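Local structure of galactokinase (Bifidobacterium longum subsp. infantis ATCC 15697 = JCM 1222 = DSM 20088, 6TEQ) at residues 192-204 / 404-416. The protein probably phosphorylates galactose with ATP as a GHMP-family galactokinase, and here holds 2-deoxy-2-fluoro-galactose in its sugar pocket. Sequence-based numbering, arbitrary orientation.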
# COMPACT_ATOMS: atom_id res chain seq x y z
N GLN A 192 0.40 5.16 -1.64
CA GLN A 192 -0.06 6.53 -1.42
C GLN A 192 -1.04 6.90 -2.55
O GLN A 192 -2.11 7.55 -2.28
CB GLN A 192 1.13 7.49 -1.39
CG GLN A 192 2.12 7.19 -0.26
CD GLN A 192 3.16 6.13 -0.58
OE1 GLN A 192 3.15 5.47 -1.65
NE2 GLN A 192 4.09 5.96 0.35
N ASN A 193 -0.82 6.44 -3.76
CA ASN A 193 -1.78 6.61 -4.85
C ASN A 193 -3.05 5.88 -4.52
O ASN A 193 -4.18 6.45 -4.71
CB ASN A 193 -1.15 6.18 -6.21
CG ASN A 193 -0.29 7.25 -6.83
OD1 ASN A 193 -0.83 8.14 -7.48
ND2 ASN A 193 1.01 7.24 -6.59
N ALA A 194 -2.97 4.65 -4.01
CA ALA A 194 -4.19 3.90 -3.62
C ALA A 194 -4.94 4.68 -2.57
O ALA A 194 -6.14 4.89 -2.70
CB ALA A 194 -3.84 2.53 -3.11
N SER A 195 -4.26 5.11 -1.53
CA SER A 195 -4.91 5.66 -0.33
C SER A 195 -5.64 6.95 -0.71
O SER A 195 -6.68 7.27 -0.13
CB SER A 195 -3.86 5.89 0.76
OG SER A 195 -4.46 6.21 1.98
N MET A 196 -5.14 7.68 -1.70
CA MET A 196 -5.69 9.03 -1.99
C MET A 196 -6.44 9.06 -3.32
O MET A 196 -7.07 10.10 -3.59
CB MET A 196 -4.62 10.11 -1.98
CG MET A 196 -4.01 10.20 -0.61
SD MET A 196 -3.05 11.70 -0.42
CE MET A 196 -4.32 12.76 0.28
N ARG A 197 -6.46 7.97 -4.09
CA ARG A 197 -7.08 8.04 -5.43
C ARG A 197 -7.99 6.88 -5.75
O ARG A 197 -8.76 7.00 -6.75
CB ARG A 197 -6.01 8.19 -6.52
CG ARG A 197 -5.14 9.40 -6.32
CD ARG A 197 -4.03 9.36 -7.27
NE ARG A 197 -4.49 9.78 -8.61
CZ ARG A 197 -3.77 9.79 -9.68
NH1 ARG A 197 -2.54 9.27 -9.67
NH2 ARG A 197 -4.29 10.32 -10.78
N CYS A 198 -8.06 5.85 -4.92
CA CYS A 198 -9.02 4.75 -5.16
C CYS A 198 -10.44 5.27 -5.02
O CYS A 198 -10.64 6.32 -4.36
CB CYS A 198 -8.75 3.58 -4.24
SG CYS A 198 -7.31 2.60 -4.70
N THR A 199 -11.37 4.53 -5.59
CA THR A 199 -12.79 4.82 -5.38
C THR A 199 -13.54 3.55 -4.97
O THR A 199 -13.14 2.43 -5.27
CB THR A 199 -13.39 5.48 -6.62
OG1 THR A 199 -13.33 4.56 -7.72
CG2 THR A 199 -12.70 6.77 -7.01
N GLU A 200 -14.63 3.75 -4.31
CA GLU A 200 -15.49 2.64 -3.85
C GLU A 200 -15.97 1.81 -5.06
O GLU A 200 -16.30 2.38 -6.10
CB GLU A 200 -16.69 3.16 -3.08
CG GLU A 200 -17.53 2.05 -2.47
CD GLU A 200 -18.54 1.35 -3.38
OE1 GLU A 200 -19.01 2.00 -4.38
OE2 GLU A 200 -18.85 0.14 -3.11
N GLY A 201 -15.88 0.50 -4.92
CA GLY A 201 -16.28 -0.45 -5.97
C GLY A 201 -15.33 -0.53 -7.17
O GLY A 201 -15.74 -1.16 -8.17
N HIS A 202 -14.16 0.09 -7.12
CA HIS A 202 -13.21 0.10 -8.24
C HIS A 202 -11.79 -0.19 -7.74
O HIS A 202 -11.48 0.16 -6.60
CB HIS A 202 -13.23 1.47 -8.92
CG HIS A 202 -14.52 1.77 -9.57
ND1 HIS A 202 -15.64 2.13 -8.84
CD2 HIS A 202 -14.88 1.71 -10.86
CE1 HIS A 202 -16.63 2.34 -9.70
NE2 HIS A 202 -16.21 2.06 -10.96
N ALA A 203 -10.99 -0.77 -8.64
CA ALA A 203 -9.55 -0.88 -8.50
C ALA A 203 -8.91 0.25 -9.31
O ALA A 203 -9.48 0.65 -10.32
CB ALA A 203 -9.14 -2.28 -8.94
N LEU A 204 -7.77 0.69 -8.86
CA LEU A 204 -7.07 1.79 -9.46
C LEU A 204 -5.99 1.25 -10.42
O LEU A 204 -4.93 0.68 -9.98
CB LEU A 204 -6.44 2.61 -8.35
CG LEU A 204 -5.76 3.89 -8.84
CD1 LEU A 204 -6.80 4.93 -9.15
CD2 LEU A 204 -4.78 4.41 -7.82
N LEU A 404 -9.10 -10.00 7.63
CA LEU A 404 -9.80 -8.70 7.56
C LEU A 404 -10.84 -8.86 6.46
O LEU A 404 -10.51 -9.38 5.40
CB LEU A 404 -8.84 -7.58 7.10
CG LEU A 404 -7.69 -7.04 7.92
CD1 LEU A 404 -6.59 -8.04 7.92
CD2 LEU A 404 -7.21 -5.74 7.24
N PRO A 405 -12.07 -8.32 6.64
CA PRO A 405 -12.98 -8.15 5.53
C PRO A 405 -12.37 -7.16 4.55
O PRO A 405 -11.61 -6.26 4.96
CB PRO A 405 -14.24 -7.59 6.15
CG PRO A 405 -13.74 -6.88 7.38
CD PRO A 405 -12.57 -7.72 7.87
N ALA A 406 -12.71 -7.33 3.29
CA ALA A 406 -12.09 -6.51 2.24
C ALA A 406 -13.05 -6.34 1.08
O ALA A 406 -13.60 -7.31 0.59
CB ALA A 406 -10.75 -7.05 1.83
N PHE A 407 -13.04 -5.15 0.54
CA PHE A 407 -13.73 -4.79 -0.70
C PHE A 407 -13.12 -3.46 -1.11
O PHE A 407 -12.49 -2.80 -0.26
CB PHE A 407 -15.23 -4.72 -0.48
CG PHE A 407 -15.63 -3.92 0.73
CD1 PHE A 407 -15.85 -2.55 0.67
CD2 PHE A 407 -15.87 -4.60 1.93
CE1 PHE A 407 -16.24 -1.86 1.82
CE2 PHE A 407 -16.25 -3.90 3.07
CZ PHE A 407 -16.43 -2.53 3.02
N ALA A 408 -13.41 -3.02 -2.29
CA ALA A 408 -12.88 -1.75 -2.80
C ALA A 408 -13.69 -0.62 -2.18
O ALA A 408 -14.90 -0.44 -2.46
CB ALA A 408 -12.95 -1.73 -4.30
N ALA A 409 -13.02 0.16 -1.35
CA ALA A 409 -13.57 1.25 -0.53
C ALA A 409 -13.03 2.60 -1.00
O ALA A 409 -12.27 2.69 -1.96
CB ALA A 409 -13.28 0.97 0.93
N ALA A 410 -13.58 3.66 -0.40
CA ALA A 410 -13.27 5.05 -0.74
C ALA A 410 -11.87 5.45 -0.30
O ALA A 410 -11.25 4.82 0.63
CB ALA A 410 -14.33 5.93 -0.10
N SER A 411 -11.35 6.45 -0.99
CA SER A 411 -10.02 7.01 -0.71
C SER A 411 -10.10 7.91 0.53
O SER A 411 -11.17 8.03 1.19
CB SER A 411 -9.51 7.77 -1.91
OG SER A 411 -10.31 8.95 -2.09
N ALA A 412 -9.02 8.58 0.81
CA ALA A 412 -8.87 9.53 1.94
C ALA A 412 -9.96 10.60 1.84
O ALA A 412 -10.32 11.03 0.73
CB ALA A 412 -7.51 10.11 1.96
N SER A 413 -10.38 11.12 2.96
CA SER A 413 -11.42 12.16 2.98
C SER A 413 -11.39 12.89 4.31
O SER A 413 -10.86 12.34 5.32
CB SER A 413 -12.78 11.61 2.72
OG SER A 413 -13.22 10.77 3.75
N ARG A 414 -11.99 14.05 4.31
CA ARG A 414 -12.34 14.70 5.58
C ARG A 414 -13.52 13.94 6.17
O ARG A 414 -14.46 13.56 5.44
CB ARG A 414 -12.74 16.18 5.46
CG ARG A 414 -12.87 16.81 6.84
CD ARG A 414 -12.77 18.29 6.67
NE ARG A 414 -14.03 18.77 6.13
CZ ARG A 414 -14.18 19.95 5.50
NH1 ARG A 414 -13.16 20.75 5.25
NH2 ARG A 414 -15.36 20.33 5.06
N GLU A 415 -13.44 13.65 7.45
CA GLU A 415 -14.44 12.87 8.21
C GLU A 415 -15.30 13.80 9.06
O GLU A 415 -16.45 13.52 9.15
CB GLU A 415 -13.71 11.81 9.05
CG GLU A 415 -12.95 10.75 8.27
CD GLU A 415 -13.77 9.61 7.71
OE1 GLU A 415 -14.91 9.48 8.15
OE2 GLU A 415 -13.28 8.84 6.85
N ALA A 416 -14.73 14.89 9.61
CA ALA A 416 -15.39 15.87 10.50
C ALA A 416 -14.66 17.22 10.47
O ALA A 416 -13.47 17.25 10.21
CB ALA A 416 -15.41 15.33 11.92
O HOH W 1 -13.23 7.79 -2.83
O HOH W 2 -10.88 0.99 -3.74
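S411 turns its CB against the last turn of helix 190-197 and the loop that follows, where the methylene lies 3.4 Å from S195 O and 3.1 Å from C198 O, a close fit that suits a small serine. Its chi1 of 68° sets OG between the backbone N and the carbonyl carbon, and the hydroxyl bonds to a glycerol, probably from the crystallisation liquor, that C198 O also binds. A water accepts from S411 N and donates a weak bond to C198 O. One residue on, A412 N donates to S195 O over 2.8 Å, almost in line with the carbonyl, and the compact methyl packs beside this bond, A412 CB 3.6 Å from S195 O. S195 CB points away from 404-416, and its OG hydrogen-bonds to P38 O.

At the other end, A408 directs its methyl at the backbone of H202, with CB 3.3 Å from H202 O; so small a side chain suits backbones close enough for A408 O to receive G201 N. That bond is nearly straight (176°), although the donor stands well above the carbonyl plane. The bent side chain of E200 runs alongside the same oxygen, CG 3.6 Å from A408 O. G201, with its positive phi, occupies the third position of a type II turn, T199 to H202; H202 ND1 reaches back in its ring plane to E200 O.

The contact thus joins the turn between helix 190-197 and strand 202-207 to the chain returning from strand 402-404 into strand 413-417, the C-terminal strand of this GHMP kinase that pairs with strand 33-42.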